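Local structure of listeriolysin O (Listeria monocytogenes, 4CDB) at residues Pro49-Gly53 / Tyr402-Glu408; Tyr376-Ile381 / Tyr431-Asn435; Val466-Ile471 / Ser483-Asn488; Ser303-Ile309 / Gln319-Leu325. The protein binds cholesterol-containing host membranes, changes conformation and assembles into an oligomeric pore that inserts into the bilayer and lyses the cell. All blocks are in the same frame, centred on the assembly; numbering follows the deposited sequence.

Contact 1 (Pro49-Gly53 / Tyr402-Glu408). With NA (sodium ion), chain I.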
loop_
_atom_site.group_PDB
_atom_site.type_symbol
_atom_site.label_atom_id
_atom_site.label_comp_id
_atom_site.label_asym_id
_atom_site.label_seq_id
_atom_site.Cartn_x
_atom_site.Cartn_y
_atom_site.Cartn_z
ATOM N N PRO A 49 6.155 3.416 -21.535
ATOM C CA PRO A 49 6.991 4.519 -22.022
ATOM C C PRO A 49 8.473 4.245 -21.781
ATOM O O PRO A 49 8.834 3.715 -20.730
ATOM C CB PRO A 49 6.528 5.709 -21.177
ATOM C CG PRO A 49 5.140 5.354 -20.747
ATOM C CD PRO A 49 5.173 3.870 -20.536
ATOM N N PRO A 50 9.324 4.607 -22.751
ATOM C CA PRO A 50 10.760 4.322 -22.677
ATOM C C PRO A 50 11.448 5.049 -21.525
ATOM O O PRO A 50 10.951 6.066 -21.039
ATOM C CB PRO A 50 11.287 4.838 -24.020
ATOM C CG PRO A 50 10.289 5.860 -24.456
ATOM C CD PRO A 50 8.967 5.352 -23.970
ATOM N N ARG A 51 12.580 4.509 -21.082
ATOM C CA ARG A 51 13.396 5.159 -20.063
ATOM C C ARG A 51 13.856 6.520 -20.570
ATOM O O ARG A 51 14.232 6.660 -21.734
ATOM C CB ARG A 51 14.609 4.288 -19.722
ATOM C CG ARG A 51 15.662 4.971 -18.860
ATOM C CD ARG A 51 16.811 4.024 -18.523
ATOM N NE ARG A 51 17.403 3.427 -19.717
ATOM C CZ ARG A 51 18.404 2.551 -19.698
ATOM N NH1 ARG A 51 18.930 2.166 -18.544
ATOM N NH2 ARG A 51 18.878 2.059 -20.835
ATOM N N LYS A 52 13.809 7.531 -19.709
ATOM C CA LYS A 52 14.281 8.855 -20.097
ATOM C C LYS A 52 15.132 9.512 -19.016
ATOM O O LYS A 52 14.931 9.288 -17.820
ATOM C CB LYS A 52 13.115 9.768 -20.490
ATOM C CG LYS A 52 12.328 10.337 -19.322
ATOM C CD LYS A 52 11.368 11.421 -19.797
ATOM C CE LYS A 52 10.729 12.152 -18.624
ATOM N NZ LYS A 52 9.844 13.271 -19.062
ATOM N N GLY A 53 16.091 10.318 -19.455
ATOM C CA GLY A 53 16.942 11.059 -18.546
ATOM C C GLY A 53 16.949 12.532 -18.899
ATOM O O GLY A 53 16.986 12.896 -20.075
ATOM N N TYR A 402 20.093 9.354 -23.004
ATOM C CA TYR A 402 19.193 8.333 -23.528
ATOM C C TYR A 402 18.491 8.783 -24.805
ATOM O O TYR A 402 17.946 9.883 -24.868
ATOM C CB TYR A 402 18.161 7.936 -22.466
ATOM C CG TYR A 402 18.782 7.519 -21.152
ATOM C CD1 TYR A 402 19.179 6.205 -20.933
ATOM C CD2 TYR A 402 18.981 8.441 -20.132
ATOM C CE1 TYR A 402 19.754 5.822 -19.732
ATOM C CE2 TYR A 402 19.555 8.067 -18.930
ATOM C CZ TYR A 402 19.939 6.756 -18.736
ATOM O OH TYR A 402 20.510 6.382 -17.539
ATOM N N ASP A 403 18.511 7.923 -25.821
ATOM C CA ASP A 403 17.780 8.183 -27.057
ATOM C C ASP A 403 16.267 8.099 -26.808
ATOM O O ASP A 403 15.842 7.611 -25.758
ATOM C CB ASP A 403 18.241 7.227 -28.172
ATOM C CG ASP A 403 17.991 5.761 -27.846
ATOM O OD1 ASP A 403 17.320 5.463 -26.837
ATOM O OD2 ASP A 403 18.462 4.899 -28.617
ATOM N N PRO A 404 15.448 8.590 -27.758
ATOM C CA PRO A 404 13.989 8.545 -27.583
ATOM C C PRO A 404 13.406 7.172 -27.245
ATOM O O PRO A 404 12.297 7.115 -26.719
ATOM C CB PRO A 404 13.471 9.004 -28.946
ATOM C CG PRO A 404 14.513 9.964 -29.417
ATOM C CD PRO A 404 15.829 9.418 -28.920
ATOM N N GLU A 405 14.126 6.093 -27.539
ATOM C CA GLU A 405 13.617 4.752 -27.258
ATOM C C GLU A 405 14.189 4.152 -25.973
ATOM O O GLU A 405 14.002 2.967 -25.697
ATOM C CB GLU A 405 13.854 3.813 -28.444
ATOM C CG GLU A 405 15.264 3.856 -29.002
ATOM C CD GLU A 405 15.314 4.397 -30.419
ATOM O OE1 GLU A 405 14.320 4.233 -31.158
ATOM O OE2 GLU A 405 16.351 4.979 -30.797
ATOM N N GLY A 406 14.883 4.972 -25.192
ATOM C CA GLY A 406 15.335 4.562 -23.874
ATOM C C GLY A 406 16.752 4.027 -23.787
ATOM O O GLY A 406 17.259 3.796 -22.690
ATOM N N ASN A 407 17.397 3.829 -24.931
ATOM C CA ASN A 407 18.748 3.275 -24.951
ATOM C C ASN A 407 19.801 4.305 -24.560
ATOM O O ASN A 407 19.633 5.496 -24.811
ATOM C CB ASN A 407 19.066 2.682 -26.322
ATOM C CG ASN A 407 18.157 1.524 -26.678
ATOM O OD1 ASN A 407 17.689 0.797 -25.800
ATOM N ND2 ASN A 407 17.904 1.343 -27.968
ATOM N N GLU A 408 20.888 3.837 -23.953
ATOM C CA GLU A 408 21.953 4.723 -23.490
ATOM C C GLU A 408 22.785 5.317 -24.622
ATOM O O GLU A 408 23.084 4.647 -25.611
ATOM C CB GLU A 408 22.880 3.995 -22.513
ATOM C CG GLU A 408 22.328 3.855 -21.105
ATOM C CD GLU A 408 23.417 3.576 -20.086
ATOM O OE1 GLU A 408 24.568 3.325 -20.500
ATOM O OE2 GLU A 408 23.123 3.614 -18.873
HETATM NA NA NA I . 22.100 4.521 -16.758
HETATM O O HOH W 1 21.646 1.593 -18.480
HETATM O O HOH W 2 15.945 10.836 -22.210
HETATM O O HOH W 3 18.510 11.631 -21.923
#

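Contact 2 (Tyr376-Ile381 / Tyr431-Asn435)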
loop_
_atom_site.group_PDB
_atom_site.type_symbol
_atom_site.label_atom_id
_atom_site.label_comp_id
_atom_site.label_asym_id
_atom_site.label_seq_id
_atom_site.Cartn_x
_atom_site.Cartn_y
_atom_site.Cartn_z
ATOM N N TYR A 376 20.863 12.044 -9.713
ATOM C CA TYR A 376 22.316 12.174 -9.696
ATOM C C TYR A 376 22.722 13.633 -9.509
ATOM O O TYR A 376 22.445 14.476 -10.362
ATOM C CB TYR A 376 22.920 11.613 -10.986
ATOM C CG TYR A 376 22.682 10.132 -11.185
ATOM C CD1 TYR A 376 21.531 9.673 -11.814
ATOM C CD2 TYR A 376 23.609 9.194 -10.750
ATOM C CE1 TYR A 376 21.309 8.321 -12.000
ATOM C CE2 TYR A 376 23.395 7.840 -10.933
ATOM C CZ TYR A 376 22.243 7.410 -11.558
ATOM O OH TYR A 376 22.021 6.065 -11.744
ATOM N N THR A 377 23.381 13.925 -8.390
ATOM C CA THR A 377 23.774 15.294 -8.066
ATOM C C THR A 377 24.996 15.733 -8.874
ATOM O O THR A 377 25.906 14.940 -9.116
ATOM C CB THR A 377 24.079 15.451 -6.562
ATOM O OG1 THR A 377 23.053 14.811 -5.794
ATOM C CG2 THR A 377 24.154 16.924 -6.176
ATOM N N ASP A 378 25.006 16.999 -9.290
ATOM C CA ASP A 378 26.144 17.569 -10.008
ATOM C C ASP A 378 27.375 17.603 -9.111
ATOM O O ASP A 378 27.268 17.444 -7.894
ATOM C CB ASP A 378 25.826 18.985 -10.494
ATOM C CG ASP A 378 24.772 19.007 -11.582
ATOM O OD1 ASP A 378 24.556 17.956 -12.221
ATOM O OD2 ASP A 378 24.167 20.076 -11.803
ATOM N N GLY A 379 28.539 17.817 -9.714
ATOM C CA GLY A 379 29.785 17.861 -8.970
ATOM C C GLY A 379 30.838 18.746 -9.610
ATOM O O GLY A 379 30.738 19.099 -10.787
ATOM N N LYS A 380 31.852 19.104 -8.831
ATOM C CA LYS A 380 32.924 19.963 -9.318
ATOM C C LYS A 380 34.283 19.302 -9.125
ATOM O O LYS A 380 34.498 18.574 -8.154
ATOM C CB LYS A 380 32.899 21.314 -8.594
ATOM C CG LYS A 380 31.627 22.122 -8.813
ATOM C CD LYS A 380 31.634 23.404 -7.990
ATOM C CE LYS A 380 32.843 24.261 -8.323
ATOM N NZ LYS A 380 32.874 25.520 -7.531
ATOM N N ILE A 381 35.193 19.548 -10.063
ATOM C CA ILE A 381 36.588 19.175 -9.884
ATOM C C ILE A 381 37.414 20.446 -9.729
ATOM O O ILE A 381 37.500 21.258 -10.653
ATOM C CB ILE A 381 37.125 18.347 -11.060
ATOM C CG1 ILE A 381 36.284 17.086 -11.250
ATOM C CG2 ILE A 381 38.580 17.969 -10.826
ATOM C CD1 ILE A 381 36.813 16.165 -12.327
ATOM N N TYR A 431 32.989 21.904 -14.041
ATOM C CA TYR A 431 31.612 21.659 -13.625
ATOM C C TYR A 431 31.042 20.416 -14.298
ATOM O O TYR A 431 30.775 20.414 -15.500
ATOM C CB TYR A 431 30.736 22.884 -13.903
ATOM C CG TYR A 431 31.056 24.072 -13.019
ATOM C CD1 TYR A 431 32.133 24.903 -13.300
ATOM C CD2 TYR A 431 30.282 24.359 -11.903
ATOM C CE1 TYR A 431 32.430 25.988 -12.494
ATOM C CE2 TYR A 431 30.570 25.442 -11.090
ATOM C CZ TYR A 431 31.645 26.253 -11.390
ATOM O OH TYR A 431 31.930 27.328 -10.581
ATOM N N LEU A 432 30.862 19.360 -13.510
ATOM C CA LEU A 432 30.359 18.092 -14.026
ATOM C C LEU A 432 28.863 17.937 -13.774
ATOM O O LEU A 432 28.395 18.118 -12.647
ATOM C CB LEU A 432 31.114 16.919 -13.394
ATOM C CG LEU A 432 32.633 16.907 -13.575
ATOM C CD1 LEU A 432 33.241 15.685 -12.906
ATOM C CD2 LEU A 432 32.996 16.950 -15.047
ATOM N N PRO A 433 28.107 17.600 -14.829
ATOM C CA PRO A 433 26.671 17.325 -14.701
ATOM C C PRO A 433 26.435 16.005 -13.974
ATOM O O PRO A 433 27.377 15.230 -13.802
ATOM C CB PRO A 433 26.207 17.223 -16.155
ATOM C CG PRO A 433 27.420 16.792 -16.908
ATOM C CD PRO A 433 28.578 17.457 -16.217
ATOM N N GLY A 434 25.197 15.757 -13.554
ATOM C CA GLY A 434 24.875 14.573 -12.778
ATOM C C GLY A 434 25.105 13.266 -13.512
ATOM O O GLY A 434 25.454 12.255 -12.900
ATOM N N ASN A 435 24.920 13.286 -14.828
ATOM C CA ASN A 435 25.056 12.078 -15.635
ATOM C C ASN A 435 26.498 11.780 -16.040
ATOM O O ASN A 435 26.742 11.046 -17.000
ATOM C CB ASN A 435 24.163 12.157 -16.877
ATOM C CG ASN A 435 24.425 13.402 -17.709
ATOM O OD1 ASN A 435 24.705 14.474 -17.173
ATOM N ND2 ASN A 435 24.335 13.263 -19.027
#

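Contact 3 (Val466-Ile471 / Ser483-Asn488)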
loop_
_atom_site.group_PDB
_atom_site.type_symbol
_atom_site.label_atom_id
_atom_site.label_comp_id
_atom_site.label_asym_id
_atom_site.label_seq_id
_atom_site.Cartn_x
_atom_site.Cartn_y
_atom_site.Cartn_z
ATOM N N VAL A 466 31.748 13.025 -7.423
ATOM C CA VAL A 466 31.465 13.532 -6.084
ATOM C C VAL A 466 31.095 15.010 -6.134
ATOM O O VAL A 466 31.179 15.639 -7.187
ATOM C CB VAL A 466 32.664 13.339 -5.140
ATOM C CG1 VAL A 466 32.947 11.860 -4.951
ATOM C CG2 VAL A 466 33.892 14.059 -5.685
ATOM N N LYS A 467 30.688 15.564 -4.996
ATOM C CA LYS A 467 30.288 16.966 -4.938
ATOM C C LYS A 467 31.473 17.891 -5.210
ATOM O O LYS A 467 31.397 18.782 -6.056
ATOM C CB LYS A 467 29.652 17.292 -3.584
ATOM C CG LYS A 467 28.865 18.590 -3.580
ATOM C CD LYS A 467 27.838 18.590 -4.704
ATOM C CE LYS A 467 27.057 19.892 -4.763
ATOM N NZ LYS A 467 26.217 19.965 -5.996
ATOM N N ASN A 468 32.568 17.666 -4.491
ATOM C CA ASN A 468 33.792 18.427 -4.702
ATOM C C ASN A 468 35.035 17.548 -4.646
ATOM O O ASN A 468 35.437 17.096 -3.573
ATOM C CB ASN A 468 33.909 19.566 -3.685
ATOM C CG ASN A 468 32.981 20.722 -3.995
ATOM O OD1 ASN A 468 33.321 21.614 -4.772
ATOM N ND2 ASN A 468 31.802 20.717 -3.384
ATOM N N ARG A 469 35.630 17.297 -5.808
ATOM C CA ARG A 469 36.912 16.606 -5.872
ATOM C C ARG A 469 38.031 17.628 -6.038
ATOM O O ARG A 469 38.124 18.297 -7.069
ATOM C CB ARG A 469 36.939 15.598 -7.025
ATOM C CG ARG A 469 38.271 14.876 -7.170
ATOM C CD ARG A 469 38.219 13.796 -8.240
ATOM N NE ARG A 469 37.195 12.796 -7.958
ATOM C CZ ARG A 469 37.363 11.757 -7.147
ATOM N NH1 ARG A 469 38.519 11.576 -6.529
ATOM N NH2 ARG A 469 36.371 10.899 -6.955
ATOM N N ASN A 470 38.873 17.753 -5.017
ATOM C CA ASN A 470 39.941 18.744 -5.029
ATOM C C ASN A 470 41.283 18.154 -5.442
ATOM O O ASN A 470 41.909 17.413 -4.683
ATOM C CB ASN A 470 40.060 19.427 -3.666
ATOM C CG ASN A 470 38.744 20.002 -3.190
ATOM O OD1 ASN A 470 38.321 21.069 -3.636
ATOM N ND2 ASN A 470 38.087 19.298 -2.276
ATOM N N ILE A 471 41.714 18.490 -6.654
ATOM C CA ILE A 471 43.003 18.039 -7.162
ATOM C C ILE A 471 44.035 19.143 -6.972
ATOM O O ILE A 471 43.909 20.228 -7.542
ATOM C CB ILE A 471 42.924 17.684 -8.659
ATOM C CG1 ILE A 471 41.794 16.686 -8.910
ATOM C CG2 ILE A 471 44.255 17.134 -9.153
ATOM C CD1 ILE A 471 42.049 15.318 -8.317
ATOM N N SER A 483 47.636 15.887 -4.120
ATOM C CA SER A 483 46.574 15.334 -3.292
ATOM C C SER A 483 45.284 15.244 -4.097
ATOM O O SER A 483 44.946 16.159 -4.851
ATOM C CB SER A 483 46.360 16.183 -2.039
ATOM O OG SER A 483 45.893 17.476 -2.373
ATOM N N ASN A 484 44.578 14.129 -3.940
ATOM C CA ASN A 484 43.273 13.937 -4.555
ATOM C C ASN A 484 42.253 13.651 -3.461
ATOM O O ASN A 484 42.052 12.498 -3.079
ATOM C CB ASN A 484 43.325 12.785 -5.564
ATOM C CG ASN A 484 41.980 12.511 -6.225
ATOM O OD1 ASN A 484 41.025 13.274 -6.079
ATOM N ND2 ASN A 484 41.908 11.414 -6.970
ATOM N N LYS A 485 41.618 14.705 -2.959
ATOM C CA LYS A 485 40.715 14.580 -1.819
ATOM C C LYS A 485 39.274 14.933 -2.168
ATOM O O LYS A 485 39.020 15.783 -3.024
ATOM C CB LYS A 485 41.210 15.443 -0.660
ATOM C CG LYS A 485 42.617 15.094 -0.213
ATOM C CD LYS A 485 43.068 15.952 0.953
ATOM C CE LYS A 485 44.456 15.541 1.421
ATOM N NZ LYS A 485 44.924 16.345 2.583
ATOM N N VAL A 486 38.335 14.277 -1.490
ATOM C CA VAL A 486 36.916 14.454 -1.778
ATOM C C VAL A 486 36.179 15.257 -0.707
ATOM O O VAL A 486 36.451 15.126 0.488
ATOM C CB VAL A 486 36.202 13.096 -1.974
ATOM C CG1 VAL A 486 36.708 12.408 -3.229
ATOM C CG2 VAL A 486 36.402 12.202 -0.761
ATOM N N ASP A 487 35.266 16.109 -1.165
ATOM C CA ASP A 487 34.284 16.781 -0.312
ATOM C C ASP A 487 34.816 17.793 0.711
ATOM O O ASP A 487 34.039 18.576 1.257
ATOM C CB ASP A 487 33.386 15.749 0.382
ATOM C CG ASP A 487 32.592 14.914 -0.603
ATOM O OD1 ASP A 487 32.299 15.417 -1.709
ATOM O OD2 ASP A 487 32.259 13.758 -0.271
ATOM N N ASN A 488 36.120 17.786 0.973
ATOM C CA ASN A 488 36.685 18.684 1.978
ATOM C C ASN A 488 36.587 20.159 1.583
ATOM O O ASN A 488 35.721 20.888 2.072
ATOM C CB ASN A 488 38.138 18.314 2.295
ATOM C CG ASN A 488 39.109 18.786 1.228
ATOM O OD1 ASN A 488 39.372 18.080 0.255
ATOM N ND2 ASN A 488 39.656 19.984 1.413
HETATM O O HOH W 4 31.708 18.695 -0.978
HETATM O O HOH W 5 43.683 18.523 -2.833
#

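Contact 4 (Ser303-Ile309 / Gln319-Leu325)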
loop_
_atom_site.group_PDB
_atom_site.type_symbol
_atom_site.label_atom_id
_atom_site.label_comp_id
_atom_site.label_asym_id
_atom_site.label_seq_id
_atom_site.Cartn_x
_atom_site.Cartn_y
_atom_site.Cartn_z
ATOM N N SER A 303 9.570 13.339 4.975
ATOM C CA SER A 303 8.363 12.628 4.568
ATOM C C SER A 303 7.178 13.045 5.432
ATOM O O SER A 303 7.339 13.335 6.617
ATOM C CB SER A 303 8.566 11.115 4.670
ATOM O OG SER A 303 9.656 10.687 3.875
ATOM N N SER A 304 5.990 13.069 4.834
ATOM C CA SER A 304 4.770 13.424 5.553
ATOM C C SER A 304 3.774 12.265 5.569
ATOM O O SER A 304 3.967 11.262 4.882
ATOM C CB SER A 304 4.128 14.659 4.922
ATOM O OG SER A 304 3.778 14.409 3.572
ATOM N N PHE A 305 2.710 12.404 6.354
ATOM C CA PHE A 305 1.665 11.386 6.381
ATOM C C PHE A 305 0.279 12.012 6.456
ATOM O O PHE A 305 0.105 13.102 7.006
ATOM C CB PHE A 305 1.869 10.403 7.544
ATOM C CG PHE A 305 1.460 10.948 8.888
ATOM C CD1 PHE A 305 2.366 11.643 9.670
ATOM C CD2 PHE A 305 0.174 10.754 9.375
ATOM C CE1 PHE A 305 1.998 12.143 10.906
ATOM C CE2 PHE A 305 -0.201 11.256 10.608
ATOM C CZ PHE A 305 0.714 11.949 11.375
ATOM N N LYS A 306 -0.701 11.314 5.894
ATOM C CA LYS A 306 -2.099 11.699 6.031
ATOM C C LYS A 306 -2.912 10.493 6.495
ATOM O O LYS A 306 -2.798 9.399 5.936
ATOM C CB LYS A 306 -2.646 12.248 4.715
ATOM C CG LYS A 306 -4.016 12.894 4.839
ATOM C CD LYS A 306 -4.407 13.599 3.551
ATOM C CE LYS A 306 -5.629 14.479 3.755
ATOM N NZ LYS A 306 -6.076 15.108 2.481
ATOM N N ALA A 307 -3.726 10.690 7.525
ATOM C CA ALA A 307 -4.433 9.578 8.146
ATOM C C ALA A 307 -5.942 9.772 8.146
ATOM O O ALA A 307 -6.441 10.832 8.522
ATOM C CB ALA A 307 -3.931 9.362 9.566
ATOM N N VAL A 308 -6.659 8.737 7.718
ATOM C CA VAL A 308 -8.113 8.698 7.819
ATOM C C VAL A 308 -8.500 7.592 8.797
ATOM O O VAL A 308 -8.142 6.429 8.599
ATOM C CB VAL A 308 -8.763 8.427 6.454
ATOM C CG1 VAL A 308 -10.279 8.408 6.578
ATOM C CG2 VAL A 308 -8.325 9.476 5.447
ATOM N N ILE A 309 -9.225 7.953 9.850
ATOM C CA ILE A 309 -9.523 7.018 10.930
ATOM C C ILE A 309 -11.023 6.765 11.082
ATOM O O ILE A 309 -11.804 7.705 11.241
ATOM C CB ILE A 309 -8.965 7.539 12.274
ATOM C CG1 ILE A 309 -7.514 7.996 12.110
ATOM C CG2 ILE A 309 -9.082 6.477 13.358
ATOM C CD1 ILE A 309 -6.920 8.604 13.365
ATOM N N GLN A 319 -11.956 10.840 11.813
ATOM C CA GLN A 319 -10.809 11.705 12.071
ATOM C C GLN A 319 -9.843 11.751 10.894
ATOM O O GLN A 319 -9.488 10.715 10.328
ATOM C CB GLN A 319 -10.059 11.266 13.331
ATOM C CG GLN A 319 -10.471 12.005 14.594
ATOM C CD GLN A 319 -9.353 12.085 15.614
ATOM O OE1 GLN A 319 -8.810 13.160 15.873
ATOM N NE2 GLN A 319 -8.999 10.946 16.199
ATOM N N ILE A 320 -9.421 12.959 10.534
ATOM C CA ILE A 320 -8.413 13.146 9.498
ATOM C C ILE A 320 -7.215 13.921 10.049
ATOM O O ILE A 320 -7.368 15.010 10.605
ATOM C CB ILE A 320 -8.989 13.865 8.261
ATOM C CG1 ILE A 320 -10.129 13.044 7.657
ATOM C CG2 ILE A 320 -7.903 14.099 7.223
ATOM C CD1 ILE A 320 -10.686 13.618 6.371
ATOM N N ILE A 321 -6.025 13.348 9.901
ATOM C CA ILE A 321 -4.817 13.935 10.472
ATOM C C ILE A 321 -3.700 14.067 9.439
ATOM O O ILE A 321 -3.391 13.115 8.721
ATOM C CB ILE A 321 -4.297 13.098 11.663
ATOM C CG1 ILE A 321 -5.368 12.983 12.748
ATOM C CG2 ILE A 321 -3.023 13.703 12.234
ATOM C CD1 ILE A 321 -4.969 12.099 13.908
ATOM N N ASP A 322 -3.105 15.255 9.369
ATOM C CA ASP A 322 -1.916 15.484 8.556
ATOM C C ASP A 322 -0.724 15.716 9.478
ATOM O O ASP A 322 -0.896 16.104 10.634
ATOM C CB ASP A 322 -2.110 16.694 7.642
ATOM C CG ASP A 322 -3.318 16.556 6.737
ATOM O OD1 ASP A 322 -3.183 15.950 5.653
ATOM O OD2 ASP A 322 -4.401 17.057 7.107
ATOM N N GLY A 323 0.485 15.482 8.974
ATOM C CA GLY A 323 1.678 15.694 9.773
ATOM C C GLY A 323 2.942 15.112 9.172
ATOM O O GLY A 323 2.954 14.683 8.017
ATOM N N ASN A 324 4.011 15.102 9.964
ATOM C CA ASN A 324 5.301 14.579 9.524
ATOM C C ASN A 324 5.502 13.135 9.979
ATOM O O ASN A 324 5.015 12.742 11.039
ATOM C CB ASN A 324 6.434 15.461 10.048
ATOM C CG ASN A 324 6.161 16.940 9.842
ATOM O OD1 ASN A 324 5.554 17.339 8.849
ATOM N ND2 ASN A 324 6.603 17.760 10.789
ATOM N N LEU A 325 6.231 12.357 9.181
ATOM C CA LEU A 325 6.388 10.920 9.418
ATOM C C LEU A 325 6.932 10.576 10.804
ATOM O O LEU A 325 6.608 9.526 11.360
ATOM C CB LEU A 325 7.282 10.292 8.347
ATOM C CG LEU A 325 6.710 9.106 7.567
ATOM C CD1 LEU A 325 7.835 8.299 6.944
ATOM C CD2 LEU A 325 5.841 8.222 8.448
#

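Contact 1 (Pro49-Gly53 / Tyr402-Glu408)
Arg51 holds Gly406 side-on: its NE and NH2 both donate to Gly406 O at 3.0 Å. The carbonyl oxygen lies only 6° out of the guanidinium plane, so both N-H groups converge on it from one edge of the arginine. The chain runs extended as far as CD and then bends (chi3 54°), bringing one face of the guanidinium up to the CE1 side of Tyr402, while Arg51 CG is the atom over the ring. Tyr402 CE1 sits 3.3 Å above the guanidinium plane, near its rim, and the two planes are 39° apart, too inclined for a parallel stack. Gly406 closes a type I beta turn, Asp403-Gly406, in the loop between strands 391-402 and 408-414 of the membrane-binding domain 4; residues 49-53 run into strand 52-56 of the long domain 2, which Lys52 and Gly53 begin, and the neighbouring strand 59-74 supplies Tyr60 and Val62 against the tyrosine. The far end of Tyr402 is fixed by a sodium ion, 2.6 Å from its OH and 2.5 Å from Glu408 OE2. Arg51 NH1 reaches that carboxylate through a water, 2.8 Å from NH1, which donates to OE2. Just before Arg51 in sequence, Pro50 lays its ring on the turn, with CG 3.3 Å from Pro404 O.

Contact 2 (Tyr376-Ile381 / Tyr431-Asn435)
Tyr376 begins the contact through its backbone and CB rather than its phenol: CB lies 3.2 Å from Gly434 O, while the ring leads away from the second segment. Its carbonyl also faces Gly434, whose CA approaches Tyr376 O at 3.4 Å in a CA-H...O contact with an angle of 140° at the hydrogen. Asp378 interrupts the strand, and its side chain spans the gap to the loop after strand 426-432. With CG beside the backbone N (chi1 -68°), the carboxylate swings over that loop and places OD1 2.7 Å from Gly434 N, while OD2 makes a salt bridge to Lys55. Gly379 then forms an antiparallel hydrogen-bonded pair with Leu432. Gly379 N donates almost straight to Leu432 O at 3.0 Å, and Leu432 N returns a shorter bond of 2.7 Å to Gly379 O. Lys380 forms the next, non-hydrogen-bonded pair with Tyr431; the two side chains run alongside each other in the same direction, and the lysine methylenes follow the ring, with CE 3.8 Å from Tyr431 CE2. On the reverse face, Ile381 CD1 meets Leu432 CD1 at 3.7 Å, in an apolar layer that also includes Ile439 and Trp397 within the domain 4 beta sandwich. The chemistry thus changes along the strand: carbonyl and carboxylate contacts lie at the junction where the long strand 362-385 passes from domain 2 into domain 4, with the Lys55 salt bridge as the polar hold, and regular pairing, with hydrocarbon packing on the Leu432 face, begins at Gly379.

Contact 3 (Val466-Ile471 / Ser483-Asn488)
The C-terminal beta hairpin of domain 4, strands 468-475 and 480-486, is joined here at its open end, where Arg469 faces Val486 and Asn470 faces Lys485; the turn at its other end carries the cholesterol-binding pair Thr477 and Leu478. The axes of strand segments 468-471 and 483-486 come within 4.8 Å, antiparallel at 166°. Asn470 and Lys485 form the hydrogen-bonded pair: Asn470 N gives 2.8 Å to Lys485 O, and Lys485 N returns a longer 3.2 Å to Asn470 O. Beyond strand 480-486, Asp487 N still donates to Asn468 O at 2.6 Å, a short distance made less certain by the poor order of Asp487. On the face with Arg469, Ile471 and Asn484, the guanidinium reaches across to the neighbouring strand: NH1 bonds Asn484 OD1 at 3.1 Å, nearly in the guanidinium plane but tilted from the amide plane. The arginine bends at chi3 (-59°) to bring NH1 there, and its guanidinium face lies against Val486 CG1. NH2 turns to Pro464 O, and Asn484 ND2 to Asp460. Ile471 CD1 packs alongside the same amide, 3.2 Å from Asn484 OD1. On the other face, Asn470 bonds Asn382 through OD1 and makes only a weak bond from ND2 to Asn488 OD1, at the poorly ordered terminus. Backbone bonds therefore set the pairing, while Arg469 and Asn484, each with a further partner outside the hairpin, tie it to the chain around strand 452-463.

Contact 4 (Ser303-Ile309 / Gln319-Leu325)
Phe305 and Gly323 pair near one end of an antiparallel beta hairpin, strands 303-310 and 319-324, whose second strand edges the domain 3 sheet. In cytolysins of this family that strand covers the edge of its partner until pore assembly, when it is thought to move aside. Backbone bonds supply the regular part: Ala307 exchanges two with Ile321, the shorter being Ala307 N to Ile321 O at 2.7 Å, and Ile309 exchanges two with Gln319. Between Phe305 and Gly323 one is sound, Phe305 N to Gly323 O at 2.8 Å, but the return bond from Gly323 N is weak, with an N-H...O angle of 133°. Leu325 N adds a bond to Ser303 O past the strand end. Apolar contacts lie on the face with Phe305, Ala307 and Ile309: Ile321 meets Phe305 CE2 with its CG2 at 4.1 Å and Ile309 CD1 with its own CD1 at 4.0 Å, where Ile331 also packs on Phe305, Ile309 and Ile321. The opposite face is partly charged. Extended Lys306 runs alongside Asp322, whose OD1 touches CG at 3.3 Å; NZ stays 4.4 Å from OD1, beyond a salt bridge, and bonds Ser193 O instead. The phenylalanine ring, its CG between the backbone N and carbonyl carbon (chi1 77°), leans over Gly323, whose N lies above one face, and receives Asn324 O at its edge, 3.1 Å from CE1.

Contacts 1, 2 and 3 all reach one mixed sheet that runs from domain 2 into domain 4; contact 1 joins its edge region to a loop of the four-stranded sheet. Contact 4 belongs to the separate sheet of domain 3, about 37 Å from contact 1 between centres. Contacts 2 and 3 touch directly: strands 362-385 and 468-475 are neighbours, with probable hydrogen bonds from Lys380 N to Lys467 O and from Arg469 N to Lys380 O. Contacts 1 and 3 lie at the surface and depend more on polar side chains, with a sodium ion in contact 1 and an arginine-asparagine bond in contact 3. Contacts 2 and 4 are partly buried and add hydrocarbon packing; contact 4, with the longest run of strand pairing, buries the most area.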